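Glucose/sorbosone dehydrogenases (Escherichia coli K12, PDB 2G8S) belongs to the glucose/sorbosone dehydrogenase family and folds as a beta-propeller of six antiparallel sheets, with a bound calcium ion. Local coordinates at residues Asp59-Gly64 against Ser88-Asp93; Arg82-Tyr87 against Leu135-Lys140; Asp177-Ile182 against Glu190-Gly195; Ala210-Glu215 against Ile224-Lys229. All blocks are in the same frame, centred on the assembly; numbering follows the deposited sequence. Where two conformers were deposited one is given.

Interaction 1 (Asp59-Gly64 against Ser88-Asp93); sequences DVWAHG and SEVGDD
W61 and S88 grip each other through two hydrogen bonds, and the tight part of this contact lies between them. The backbone N of W61 donates to the carbonyl O of S88 at 2.9 Å, well out of the carbonyl plane (about 40°). In return, OG of S88 reaches back to the carbonyl O of W61 at 2.7 Å. Its torsion, chi1 50°, sets OG between the backbone N and the carbonyl carbon, from where it meets that oxygen close to the edge of the indole. OG also takes a hydrogen bond from G67 N, so this buried hydroxyl is engaged on two counts. The indole extends from the pair toward V90, whose side chain crosses it at about a right angle: CB of V90 is 3.4 Å from CD1 of W61, and CG2 of V90 is 3.6 Å from NE1 of W61. Beyond this the contact loosens toward the surface. Exposed H63 turns the ND1 edge of its imidazole to one indole face, ND1 lying 3.4 Å above the W61 ring plane near its rim, while E89 turns its carboxylate from the loop to salt bridges with R120 and K124. In the propeller, the loop between strands 49-50 and 68-73 closes over the end of strand 82-90, which bonds through its backbone to G67 and G97, and F131 packs against both W61 and S88.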
loop_
_atom_site.group_PDB
_atom_site.type_symbol
_atom_site.label_atom_id
_atom_site.label_comp_id
_atom_site.label_asym_id
_atom_site.label_seq_id
_atom_site.Cartn_x
_atom_site.Cartn_y
_atom_site.Cartn_z
ATOM N N ASP A 59 -17.673 -6.009 6.467
ATOM C CA ASP A 59 -18.021 -6.572 5.172
ATOM C C ASP A 59 -17.345 -5.735 4.097
ATOM O O ASP A 59 -17.198 -4.514 4.250
ATOM C CB ASP A 59 -19.527 -6.534 4.943
ATOM C CG ASP A 59 -20.292 -7.430 5.890
ATOM O OD1 ASP A 59 -19.940 -8.613 6.022
ATOM O OD2 ASP A 59 -21.274 -6.941 6.475
ATOM N N VAL A 60 -16.923 -6.403 3.026
ATOM C CA VAL A 60 -16.188 -5.734 1.951
ATOM C C VAL A 60 -16.797 -6.028 0.583
ATOM O O VAL A 60 -17.545 -6.999 0.417
ATOM C CB VAL A 60 -14.694 -6.132 1.945
ATOM C CG1 VAL A 60 -14.088 -5.968 3.334
ATOM C CG2 VAL A 60 -14.510 -7.556 1.432
ATOM N N TRP A 61 -16.445 -5.186 -0.386
ATOM C CA TRP A 61 -16.895 -5.337 -1.763
ATOM C C TRP A 61 -15.745 -5.984 -2.527
ATOM O O TRP A 61 -14.838 -5.296 -3.017
ATOM C CB TRP A 61 -17.237 -3.963 -2.332
ATOM C CG TRP A 61 -17.928 -3.941 -3.664
ATOM C CD1 TRP A 61 -19.252 -4.192 -3.903
ATOM C CD2 TRP A 61 -17.359 -3.564 -4.920
ATOM N NE1 TRP A 61 -19.532 -4.023 -5.237
ATOM C CE2 TRP A 61 -18.392 -3.636 -5.887
ATOM C CE3 TRP A 61 -16.076 -3.183 -5.329
ATOM C CZ2 TRP A 61 -18.176 -3.348 -7.241
ATOM C CZ3 TRP A 61 -15.863 -2.899 -6.678
ATOM C CH2 TRP A 61 -16.914 -2.984 -7.616
ATOM N N ALA A 62 -15.787 -7.312 -2.608
ATOM C CA ALA A 62 -14.685 -8.100 -3.147
ATOM C C ALA A 62 -14.869 -8.329 -4.641
ATOM O O ALA A 62 -15.226 -9.424 -5.092
ATOM C CB ALA A 62 -14.536 -9.420 -2.389
ATOM N N HIS A 63 -14.628 -7.269 -5.404
ATOM C CA HIS A 63 -14.750 -7.300 -6.854
ATOM C C HIS A 63 -13.586 -6.564 -7.474
ATOM O O HIS A 63 -13.104 -5.582 -6.914
ATOM C CB HIS A 63 -16.073 -6.675 -7.271
ATOM C CG HIS A 63 -17.258 -7.467 -6.822
ATOM N ND1 HIS A 63 -17.994 -7.138 -5.705
ATOM C CD2 HIS A 63 -17.807 -8.602 -7.317
ATOM C CE1 HIS A 63 -18.957 -8.026 -5.541
ATOM N NE2 HIS A 63 -18.866 -8.924 -6.505
ATOM N N GLY A 64 -13.131 -7.054 -8.626
ATOM C CA GLY A 64 -11.974 -6.481 -9.311
ATOM C C GLY A 64 -10.757 -6.512 -8.405
ATOM O O GLY A 64 -10.402 -7.564 -7.865
ATOM N N SER A 88 -12.590 -2.030 0.275
ATOM C CA SER A 88 -13.518 -1.370 -0.646
ATOM C C SER A 88 -14.953 -1.569 -0.178
ATOM O O SER A 88 -15.308 -2.625 0.351
ATOM C CB SER A 88 -13.325 -1.862 -2.078
ATOM O OG SER A 88 -13.328 -3.268 -2.150
ATOM N N GLU A 89 -15.762 -0.535 -0.374
ATOM C CA GLU A 89 -17.148 -0.511 0.085
ATOM C C GLU A 89 -18.045 0.052 -1.017
ATOM O O GLU A 89 -17.742 1.088 -1.607
ATOM C CB GLU A 89 -17.242 0.370 1.333
ATOM C CG GLU A 89 -18.660 0.523 1.895
ATOM C CD GLU A 89 -18.774 1.636 2.916
ATOM O OE1 GLU A 89 -18.345 2.770 2.617
ATOM O OE2 GLU A 89 -19.323 1.385 4.015
ATOM N N VAL A 90 -19.159 -0.625 -1.274
ATOM C CA VAL A 90 -20.057 -0.211 -2.342
ATOM C C VAL A 90 -20.926 0.970 -1.899
ATOM O O VAL A 90 -21.165 1.167 -0.703
ATOM C CB VAL A 90 -20.910 -1.417 -2.829
ATOM C CG1 VAL A 90 -22.008 -1.754 -1.834
ATOM C CG2 VAL A 90 -21.470 -1.176 -4.230
ATOM N N GLY A 91 -21.347 1.764 -2.878
ATOM C CA GLY A 91 -22.268 2.859 -2.655
ATOM C C GLY A 91 -23.645 2.517 -3.177
ATOM O O GLY A 91 -24.059 1.352 -3.172
ATOM N N ASP A 92 -24.338 3.545 -3.645
ATOM C CA ASP A 92 -25.762 3.453 -3.969
ATOM C C ASP A 92 -26.080 3.201 -5.443
ATOM O O ASP A 92 -27.251 3.056 -5.813
ATOM C CB ASP A 92 -26.481 4.718 -3.495
ATOM C CG ASP A 92 -25.797 5.997 -3.958
ATOM O OD1 ASP A 92 -25.043 5.980 -4.966
ATOM O OD2 ASP A 92 -26.015 7.031 -3.310
ATOM N N ASP A 93 -25.037 3.162 -6.272
ATOM C CA ASP A 93 -25.178 2.967 -7.717
ATOM C C ASP A 93 -24.341 1.779 -8.182
ATOM O O ASP A 93 -24.090 1.593 -9.380
ATOM C CB ASP A 93 -24.769 4.238 -8.464
ATOM C CG ASP A 93 -23.297 4.588 -8.275
ATOM O OD1 ASP A 93 -22.664 4.103 -7.306
ATOM O OD2 ASP A 93 -22.774 5.357 -9.108
#

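Interaction 2 (Arg82-Tyr87 against Leu135-Lys140); sequences RIWLSY and LVFDGK
The indole of W84 receives the edge of the F137 ring on one face, in a T-shaped stack with planes 73° apart and centroids 4.8 Å apart, measured from the five-membered ring of W84 to the ring of F137. Followed outward, W84 begins at CB, which rests 3.9 Å from CD1 of L135. With CG anti to its carbonyl carbon (chi1 -72°), the ring then swings over toward F137, and the distances to the F137 tip shrink along the pyrrole side. CG of W84 lies 3.9 Å from CZ of F137, CD1 of W84 is 3.5 Å from the same CZ, and NE1 of W84 comes to 3.3 Å of it. From there the ring path recedes, CE2 of W84 being 3.7 Å from CZ of F137; CD2 is still near, and the six-membered ring reaches past F137. The contact rests on apolar and aromatic packing throughout. L135 adds to it by fitting CD1 against the peptide between L85 and S86, 4.2 Å from CB of S86, whose hydroxyl is bonded to G133 and D70. The two strands run roughly antiparallel but belong to different sheets, their axes 9.0 Å apart. Strand 82-90 sits between 68-73 and 96-105 in one blade, and strand 135-137 is an outermost strand of the next. V72, V100 and L143 pack around the aromatic pair, and Y102 meets the indole of W84 at an inclined angle.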
loop_
_atom_site.group_PDB
_atom_site.type_symbol
_atom_site.label_atom_id
_atom_site.label_comp_id
_atom_site.label_asym_id
_atom_site.label_seq_id
_atom_site.Cartn_x
_atom_site.Cartn_y
_atom_site.Cartn_z
ATOM N N ARG A 82 -5.240 -1.476 19.292
ATOM C CA ARG A 82 -5.991 -0.990 18.147
ATOM C C ARG A 82 -5.363 -1.445 16.838
ATOM O O ARG A 82 -4.149 -1.326 16.641
ATOM C CB ARG A 82 -6.110 0.528 18.207
ATOM C CG ARG A 82 -6.886 1.127 17.050
ATOM C CD ARG A 82 -6.923 2.624 17.176
ATOM N NE ARG A 82 -7.772 3.061 18.286
ATOM C CZ ARG A 82 -7.972 4.333 18.621
ATOM N NH1 ARG A 82 -7.359 5.301 17.951
ATOM N NH2 ARG A 82 -8.774 4.631 19.639
ATOM N N ILE A 83 -6.201 -1.982 15.950
ATOM C CA ILE A 83 -5.767 -2.321 14.599
ATOM C C ILE A 83 -6.642 -1.601 13.586
ATOM O O ILE A 83 -7.841 -1.415 13.809
ATOM C CB ILE A 83 -5.696 -3.851 14.332
ATOM C CG1 ILE A 83 -7.078 -4.486 14.230
ATOM C CG2 ILE A 83 -4.826 -4.541 15.375
ATOM C CD1 ILE A 83 -7.058 -5.844 13.507
ATOM N N TRP A 84 -6.006 -1.144 12.512
ATOM C CA TRP A 84 -6.677 -0.429 11.435
ATOM C C TRP A 84 -6.806 -1.320 10.211
ATOM O O TRP A 84 -5.892 -2.094 9.897
ATOM C CB TRP A 84 -5.878 0.827 11.061
ATOM C CG TRP A 84 -5.944 1.934 12.074
ATOM C CD1 TRP A 84 -5.374 1.959 13.325
ATOM C CD2 TRP A 84 -6.628 3.182 11.921
ATOM N NE1 TRP A 84 -5.665 3.152 13.957
ATOM C CE2 TRP A 84 -6.432 3.923 13.116
ATOM C CE3 TRP A 84 -7.385 3.754 10.884
ATOM C CZ2 TRP A 84 -6.961 5.216 13.293
ATOM C CZ3 TRP A 84 -7.920 5.026 11.062
ATOM C CH2 TRP A 84 -7.702 5.745 12.255
ATOM N N LEU A 85 -7.936 -1.208 9.514
ATOM C CA LEU A 85 -8.156 -1.945 8.266
ATOM C C LEU A 85 -8.642 -0.995 7.181
ATOM O O LEU A 85 -9.359 -0.022 7.463
ATOM C CB LEU A 85 -9.211 -3.049 8.436
ATOM C CG LEU A 85 -8.965 -4.139 9.487
ATOM C CD1 LEU A 85 -10.209 -5.001 9.715
ATOM C CD2 LEU A 85 -7.790 -5.026 9.065
ATOM N N SER A 86 -8.251 -1.275 5.940
ATOM C CA SER A 86 -8.862 -0.608 4.804
ATOM C C SER A 86 -9.518 -1.644 3.900
ATOM O O SER A 86 -9.140 -2.812 3.892
ATOM C CB SER A 86 -7.830 0.208 4.020
ATOM O OG SER A 86 -6.852 -0.625 3.416
ATOM N N TYR A 87 -10.517 -1.211 3.146
ATOM C CA TYR A 87 -11.307 -2.134 2.334
ATOM C C TYR A 87 -12.082 -1.347 1.292
ATOM O O TYR A 87 -12.206 -0.135 1.408
ATOM C CB TYR A 87 -12.268 -2.952 3.226
ATOM C CG TYR A 87 -13.278 -2.134 4.019
ATOM C CD1 TYR A 87 -14.610 -2.057 3.603
ATOM C CD2 TYR A 87 -12.916 -1.472 5.205
ATOM C CE1 TYR A 87 -15.552 -1.318 4.325
ATOM C CE2 TYR A 87 -13.861 -0.729 5.937
ATOM C CZ TYR A 87 -15.170 -0.656 5.480
ATOM O OH TYR A 87 -16.115 0.062 6.181
ATOM N N LEU A 135 -2.185 1.935 4.303
ATOM C CA LEU A 135 -2.192 2.817 5.468
ATOM C C LEU A 135 -0.794 2.835 6.056
ATOM O O LEU A 135 -0.205 1.777 6.279
ATOM C CB LEU A 135 -3.147 2.264 6.529
ATOM C CG LEU A 135 -4.567 1.929 6.073
ATOM C CD1 LEU A 135 -5.340 1.254 7.199
ATOM C CD2 LEU A 135 -5.255 3.191 5.612
ATOM N N VAL A 136 -0.268 4.025 6.328
ATOM C CA VAL A 136 1.029 4.116 7.006
ATOM C C VAL A 136 0.991 5.172 8.108
ATOM O O VAL A 136 0.642 6.328 7.851
ATOM C CB VAL A 136 2.187 4.438 6.015
ATOM C CG1 VAL A 136 3.486 4.706 6.781
ATOM C CG2 VAL A 136 2.407 3.290 5.046
ATOM N N PHE A 137 1.351 4.773 9.331
ATOM C CA PHE A 137 1.538 5.736 10.419
ATOM C C PHE A 137 2.944 6.339 10.335
ATOM O O PHE A 137 3.926 5.604 10.131
ATOM C CB PHE A 137 1.315 5.066 11.780
ATOM C CG PHE A 137 -0.127 4.735 12.057
ATOM C CD1 PHE A 137 -0.988 5.704 12.576
ATOM C CD2 PHE A 137 -0.623 3.468 11.787
ATOM C CE1 PHE A 137 -2.330 5.410 12.810
ATOM C CE2 PHE A 137 -1.965 3.162 12.021
ATOM C CZ PHE A 137 -2.817 4.139 12.533
ATOM N N ASP A 138 3.049 7.662 10.475
ATOM C CA ASP A 138 4.368 8.288 10.374
ATOM C C ASP A 138 5.154 8.262 11.687
ATOM O O ASP A 138 6.339 8.587 11.702
ATOM C CB ASP A 138 4.300 9.705 9.781
ATOM C CG ASP A 138 3.651 10.729 10.712
ATOM O OD1 ASP A 138 3.110 10.371 11.784
ATOM O OD2 ASP A 138 3.696 11.921 10.341
ATOM N N GLY A 139 4.497 7.840 12.766
ATOM C CA GLY A 139 5.165 7.717 14.067
ATOM C C GLY A 139 5.279 9.022 14.832
ATOM O O GLY A 139 5.933 9.084 15.884
ATOM N N LYS A 140 4.637 10.066 14.323
ATOM C CA LYS A 140 4.664 11.365 14.989
ATOM C C LYS A 140 3.319 12.070 14.967
ATOM O O LYS A 140 3.248 13.303 14.898
ATOM C CB LYS A 140 5.779 12.249 14.439
ATOM C CG LYS A 140 5.760 12.432 12.941
ATOM C CD LYS A 140 7.160 12.628 12.437
ATOM C CE LYS A 140 7.220 12.471 10.943
ATOM N NZ LYS A 140 8.621 12.342 10.479
#

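Interaction 3 (Asp177-Ile182 against Glu190-Gly195); sequences DDNPFI and EIWSYG
A type I beta turn from N179 to I182 packs on the corner of strand 191-194. P180 is wedged in closest, its CG 3.3 Å from the carbonyl O of I191 and its CD 3.7 Å from CE3 of W192. OD1 of N179 approaches the edge of the indole, 3.4 Å from CZ3 of W192, the amide tilted 53° to the ring; ND2 of N179 is held by R168 O and A189 O. At this corner W192 and S193 both face L166, a classic beta bulge in the outermost strand of a propeller blade. The W192 ring lies back toward the turn, since CG is anti to the backbone N (chi1 -167°). F181 brings the CD2-CE2 side of its ring to I191, CE2 of F181 being 3.8 Å from CG2 of I191, and CZ of F181 comes to 4.0 Å of CE2 of Y194. Water 1 bridges the backbones: it accepts from F181 N at 2.8 Å and donates to I191 O at 2.7 Å.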
loop_
_atom_site.group_PDB
_atom_site.type_symbol
_atom_site.label_atom_id
_atom_site.label_comp_id
_atom_site.label_asym_id
_atom_site.label_seq_id
_atom_site.Cartn_x
_atom_site.Cartn_y
_atom_site.Cartn_z
ATOM N N ASP A 177 -5.314 20.299 11.741
ATOM C CA ASP A 177 -5.551 21.731 11.565
ATOM C C ASP A 177 -4.539 22.405 10.635
ATOM O O ASP A 177 -4.752 23.542 10.201
ATOM C CB ASP A 177 -5.592 22.442 12.926
ATOM C CG ASP A 177 -6.931 22.278 13.637
ATOM O OD1 ASP A 177 -6.973 22.486 14.869
ATOM O OD2 ASP A 177 -7.943 21.954 12.973
ATOM N N ASP A 178 -3.453 21.698 10.312
ATOM C CA ASP A 178 -2.405 22.243 9.445
ATOM C C ASP A 178 -2.315 21.552 8.074
ATOM O O ASP A 178 -1.332 21.731 7.362
ATOM C CB ASP A 178 -1.038 22.198 10.139
ATOM C CG ASP A 178 -0.551 20.783 10.393
ATOM O OD1 ASP A 178 -1.379 19.908 10.722
ATOM O OD2 ASP A 178 0.666 20.538 10.265
ATOM N N ASN A 179 -3.331 20.771 7.713
ATOM C CA ASN A 179 -3.397 20.212 6.355
ATOM C C ASN A 179 -3.476 21.328 5.303
ATOM O O ASN A 179 -4.028 22.398 5.584
ATOM C CB ASN A 179 -4.555 19.222 6.214
ATOM C CG ASN A 179 -4.128 17.772 6.479
ATOM O OD1 ASN A 179 -3.054 17.517 7.042
ATOM N ND2 ASN A 179 -4.965 16.826 6.062
ATOM N N PRO A 180 -2.899 21.097 4.110
ATOM C CA PRO A 180 -2.631 22.192 3.162
ATOM C C PRO A 180 -3.871 22.899 2.614
ATOM O O PRO A 180 -3.796 24.095 2.312
ATOM C CB PRO A 180 -1.874 21.504 2.018
ATOM C CG PRO A 180 -2.211 20.054 2.143
ATOM C CD PRO A 180 -2.429 19.797 3.596
ATOM N N PHE A 181 -4.981 22.173 2.488
ATOM C CA PHE A 181 -6.179 22.695 1.810
ATOM C C PHE A 181 -7.361 22.968 2.737
ATOM O O PHE A 181 -8.502 23.119 2.280
ATOM C CB PHE A 181 -6.589 21.766 0.657
ATOM C CG PHE A 181 -5.497 21.542 -0.346
ATOM C CD1 PHE A 181 -5.080 22.578 -1.173
ATOM C CD2 PHE A 181 -4.860 20.315 -0.445
ATOM C CE1 PHE A 181 -4.061 22.392 -2.097
ATOM C CE2 PHE A 181 -3.829 20.120 -1.369
ATOM C CZ PHE A 181 -3.430 21.160 -2.195
ATOM N N ILE A 182 -7.074 23.064 4.032
ATOM C CA ILE A 182 -8.094 23.275 5.063
ATOM C C ILE A 182 -8.869 24.596 4.872
ATOM O O ILE A 182 -10.043 24.678 5.249
ATOM C CB ILE A 182 -7.474 23.166 6.494
ATOM C CG1 ILE A 182 -8.554 23.050 7.579
ATOM C CG2 ILE A 182 -6.495 24.305 6.768
ATOM C CD1 ILE A 182 -8.740 21.661 8.127
ATOM N N GLU A 190 -8.900 16.627 3.906
ATOM C CA GLU A 190 -8.123 15.411 4.183
ATOM C C GLU A 190 -6.881 15.279 3.295
ATOM O O GLU A 190 -5.966 14.516 3.620
ATOM C CB GLU A 190 -8.997 14.169 4.007
ATOM C CG GLU A 190 -10.212 14.101 4.941
ATOM C CD GLU A 190 -11.485 14.711 4.364
ATOM O OE1 GLU A 190 -11.429 15.431 3.341
ATOM O OE2 GLU A 190 -12.563 14.451 4.950
ATOM N N ILE A 191 -6.848 16.021 2.189
ATOM C CA ILE A 191 -5.804 15.858 1.167
ATOM C C ILE A 191 -4.434 16.384 1.606
ATOM O O ILE A 191 -4.308 17.517 2.083
ATOM C CB ILE A 191 -6.227 16.517 -0.180
ATOM C CG1 ILE A 191 -7.468 15.812 -0.752
ATOM C CG2 ILE A 191 -5.061 16.500 -1.200
ATOM C CD1 ILE A 191 -8.171 16.593 -1.845
ATOM N N TRP A 192 -3.413 15.550 1.414
ATOM C CA TRP A 192 -2.019 15.931 1.603
ATOM C C TRP A 192 -1.345 16.181 0.253
ATOM O O TRP A 192 -0.755 17.229 0.040
ATOM C CB TRP A 192 -1.283 14.826 2.359
ATOM C CG TRP A 192 0.064 15.213 2.892
ATOM C CD1 TRP A 192 1.289 14.743 2.482
ATOM C CD2 TRP A 192 0.325 16.129 3.962
ATOM N NE1 TRP A 192 2.292 15.313 3.234
ATOM C CE2 TRP A 192 1.730 16.166 4.151
ATOM C CE3 TRP A 192 -0.492 16.925 4.777
ATOM C CZ2 TRP A 192 2.333 16.969 5.131
ATOM C CZ3 TRP A 192 0.104 17.720 5.747
ATOM C CH2 TRP A 192 1.504 17.739 5.914
ATOM N N SER A 193 -1.447 15.209 -0.656
ATOM C CA SER A 193 -0.883 15.331 -2.008
ATOM C C SER A 193 -1.910 14.838 -3.009
ATOM O O SER A 193 -2.821 14.080 -2.656
ATOM C CB SER A 193 0.398 14.494 -2.161
ATOM O OG SER A 193 1.345 14.742 -1.125
ATOM N N TYR A 194 -1.752 15.243 -4.267
ATOM C CA TYR A 194 -2.691 14.825 -5.302
ATOM C C TYR A 194 -1.977 14.473 -6.600
ATOM O O TYR A 194 -0.757 14.553 -6.666
ATOM C CB TYR A 194 -3.801 15.874 -5.491
ATOM C CG TYR A 194 -3.386 17.251 -5.976
ATOM C CD1 TYR A 194 -3.734 17.678 -7.261
ATOM C CD2 TYR A 194 -2.725 18.149 -5.138
ATOM C CE1 TYR A 194 -3.388 18.947 -7.720
ATOM C CE2 TYR A 194 -2.375 19.433 -5.591
ATOM C CZ TYR A 194 -2.712 19.818 -6.884
ATOM O OH TYR A 194 -2.375 21.077 -7.322
ATOM N N GLY A 195 -2.728 14.053 -7.613
ATOM C CA GLY A 195 -2.121 13.681 -8.895
ATOM C C GLY A 195 -1.421 12.336 -8.866
ATOM O O GLY A 195 -0.343 12.164 -9.444
HETATM O O HOH W 1 -5.727 19.579 3.074
#

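Interaction 4 (Ala210-Glu215 against Ile224-Lys229); sequences ALWLNE and INIPQK. With EDO (1,2-ethanediol), chain E.
I226 packs over one face of the indole of W212 at the apolar centre of this beta hairpin of strands 210-216 and 222-225 in one propeller blade. CG1 of I226 makes a CH-pi contact, 3.7 Å from the centroid of the five-membered ring of W212 and 12° off its normal. The two side chains run side by side, while CG2 of I224 comes in obliquely on the same side of the ring, 3.7 Å from CE3 of W212. L213 turns to the other face of the sheet, its CD2 3.8 Å from CG of P227. Outward, L213 and N225 form a hydrogen-bonded antiparallel pair, with L213 N to N225 O at 2.9 Å and N225 N to L213 O at 2.8 Å. Past the last regular pair, water 2 donates to L211 O and P227 O. At the polar edge, ND2 of N225 is bonded to OE1 of E223, a calcium ligand, and OE1 of E215 accepts from O1 of 1,2-ethanediol at 2.7 Å.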
loop_
_atom_site.group_PDB
_atom_site.type_symbol
_atom_site.label_atom_id
_atom_site.label_comp_id
_atom_site.label_asym_id
_atom_site.label_seq_id
_atom_site.Cartn_x
_atom_site.Cartn_y
_atom_site.Cartn_z
ATOM N N ALA A 210 10.779 9.985 6.258
ATOM C CA ALA A 210 9.836 10.567 5.322
ATOM C C ALA A 210 9.108 9.461 4.570
ATOM O O ALA A 210 9.673 8.393 4.299
ATOM C CB ALA A 210 10.563 11.457 4.352
ATOM N N LEU A 211 7.855 9.738 4.230
ATOM C CA LEU A 211 7.029 8.780 3.500
ATOM C C LEU A 211 7.489 8.645 2.053
ATOM O O LEU A 211 7.721 9.641 1.375
ATOM C CB LEU A 211 5.570 9.244 3.516
ATOM C CG LEU A 211 4.549 8.272 2.938
ATOM C CD1 LEU A 211 4.319 7.115 3.891
ATOM C CD2 LEU A 211 3.254 9.011 2.674
ATOM N N TRP A 212 7.622 7.402 1.592
ATOM C CA TRP A 212 7.764 7.090 0.166
ATOM C C TRP A 212 6.569 6.269 -0.294
ATOM O O TRP A 212 6.024 5.466 0.470
ATOM C CB TRP A 212 9.033 6.275 -0.094
ATOM C CG TRP A 212 10.340 7.041 0.024
ATOM C CD1 TRP A 212 10.620 8.094 0.851
ATOM C CD2 TRP A 212 11.558 6.752 -0.680
ATOM N NE1 TRP A 212 11.938 8.502 0.680
ATOM C CE2 TRP A 212 12.532 7.690 -0.247
ATOM C CE3 TRP A 212 11.919 5.792 -1.640
ATOM C CZ2 TRP A 212 13.846 7.701 -0.753
ATOM C CZ3 TRP A 212 13.224 5.799 -2.141
ATOM C CH2 TRP A 212 14.167 6.750 -1.694
ATOM N N LEU A 213 6.154 6.465 -1.538
ATOM C CA LEU A 213 5.090 5.637 -2.082
ATOM C C LEU A 213 5.410 5.194 -3.484
ATOM O O LEU A 213 6.272 5.787 -4.153
ATOM C CB LEU A 213 3.743 6.355 -2.045
ATOM C CG LEU A 213 3.390 7.557 -2.903
ATOM C CD1 LEU A 213 3.152 7.210 -4.382
ATOM C CD2 LEU A 213 2.116 8.183 -2.334
ATOM N N ASN A 214 4.712 4.155 -3.926
ATOM C CA ASN A 214 4.802 3.764 -5.321
ATOM C C ASN A 214 3.424 3.674 -5.954
ATOM O O ASN A 214 2.395 3.669 -5.259
ATOM C CB ASN A 214 5.640 2.478 -5.516
ATOM C CG ASN A 214 4.928 1.221 -5.046
ATOM O OD1 ASN A 214 3.714 1.062 -5.220
ATOM N ND2 ASN A 214 5.695 0.295 -4.496
ATOM N N GLU A 215 3.404 3.648 -7.277
ATOM C CA GLU A 215 2.131 3.597 -7.988
ATOM C C GLU A 215 2.239 2.912 -9.331
ATOM O O GLU A 215 3.300 2.938 -9.974
ATOM C CB GLU A 215 1.492 4.987 -8.138
ATOM C CG GLU A 215 2.332 6.029 -8.808
ATOM C CD GLU A 215 1.618 7.380 -8.842
ATOM O OE1 GLU A 215 0.607 7.479 -9.565
ATOM O OE2 GLU A 215 2.070 8.321 -8.143
ATOM N N ILE A 224 8.086 5.609 -8.168
ATOM C CA ILE A 224 8.304 5.861 -6.744
ATOM C C ILE A 224 8.304 7.372 -6.544
ATOM O O ILE A 224 9.041 8.086 -7.233
ATOM C CB ILE A 224 9.659 5.324 -6.239
ATOM C CG1 ILE A 224 9.771 3.820 -6.483
ATOM C CG2 ILE A 224 9.831 5.651 -4.741
ATOM C CD1 ILE A 224 11.160 3.243 -6.166
ATOM N N ASN A 225 7.441 7.849 -5.644
ATOM C CA ASN A 225 7.405 9.256 -5.269
ATOM C C ASN A 225 7.742 9.459 -3.795
ATOM O O ASN A 225 7.539 8.554 -2.961
ATOM C CB ASN A 225 6.013 9.832 -5.549
ATOM C CG ASN A 225 5.728 9.940 -7.026
ATOM O OD1 ASN A 225 6.399 10.690 -7.719
ATOM N ND2 ASN A 225 4.753 9.179 -7.519
ATOM N N ILE A 226 8.243 10.657 -3.488
ATOM C CA ILE A 226 8.438 11.111 -2.101
ATOM C C ILE A 226 7.470 12.283 -1.882
ATOM O O ILE A 226 7.813 13.447 -2.112
ATOM C CB ILE A 226 9.902 11.531 -1.792
ATOM C CG1 ILE A 226 10.887 10.426 -2.205
ATOM C CG2 ILE A 226 10.044 11.912 -0.315
ATOM C CD1 ILE A 226 12.353 10.843 -2.083
ATOM N N PRO A 227 6.229 11.959 -1.495
ATOM C CA PRO A 227 5.175 12.973 -1.557
ATOM C C PRO A 227 5.321 14.082 -0.520
ATOM O O PRO A 227 5.637 13.815 0.641
ATOM C CB PRO A 227 3.885 12.172 -1.372
ATOM C CG PRO A 227 4.286 10.864 -0.809
ATOM C CD PRO A 227 5.734 10.638 -1.061
ATOM N N GLN A 228 5.088 15.310 -0.968
ATOM C CA GLN A 228 5.216 16.463 -0.093
ATOM C C GLN A 228 3.891 17.190 0.074
ATOM O O GLN A 228 2.990 17.070 -0.755
ATOM C CB GLN A 228 6.306 17.400 -0.610
ATOM C CG GLN A 228 7.708 16.814 -0.450
ATOM C CD GLN A 228 8.789 17.639 -1.122
ATOM O OE1 GLN A 228 8.591 18.202 -2.201
ATOM N NE2 GLN A 228 9.958 17.695 -0.493
ATOM N N LYS A 229 3.788 17.925 1.181
ATOM C CA LYS A 229 2.589 18.661 1.537
ATOM C C LYS A 229 2.111 19.574 0.416
ATOM O O LYS A 229 2.847 20.469 -0.037
ATOM C CB LYS A 229 2.854 19.494 2.792
ATOM C CG LYS A 229 1.657 20.280 3.303
ATOM C CD LYS A 229 2.042 21.071 4.552
ATOM C CE LYS A 229 0.830 21.791 5.129
ATOM N NZ LYS A 229 1.234 22.709 6.228
HETATM C C1 EDO E . 1.466 7.111 -12.540
HETATM O O1 EDO E . 0.850 8.332 -12.091
HETATM C C2 EDO E . 1.351 7.035 -14.061
HETATM O O2 EDO E . 1.870 8.232 -14.635
HETATM O O HOH W 2 7.515 12.280 2.015
#

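Interactions 1 and 2 share strand 82-90 and touch where CG1 of V60 packs on CB of Y87 at 3.5 Å, with their segments alternating along the chain. Interaction 2 leads on to interaction 4 through CG1 of V136 and CD1 of L211, 3.9 Å apart, while it and interaction 3 both reach the sheet that runs from strand 135-137 to strand 191-194. Interactions 3 and 4 are coupled directly: OG of S193 lies 2.9 Å from O of Q228, a probable hydrogen bond. Interaction 4 is the nearer to the calcium ion bound by E223 and Y233: the side chain of N225 is about 4 Å from it, that of Y194 in interaction 3 about 11 Å.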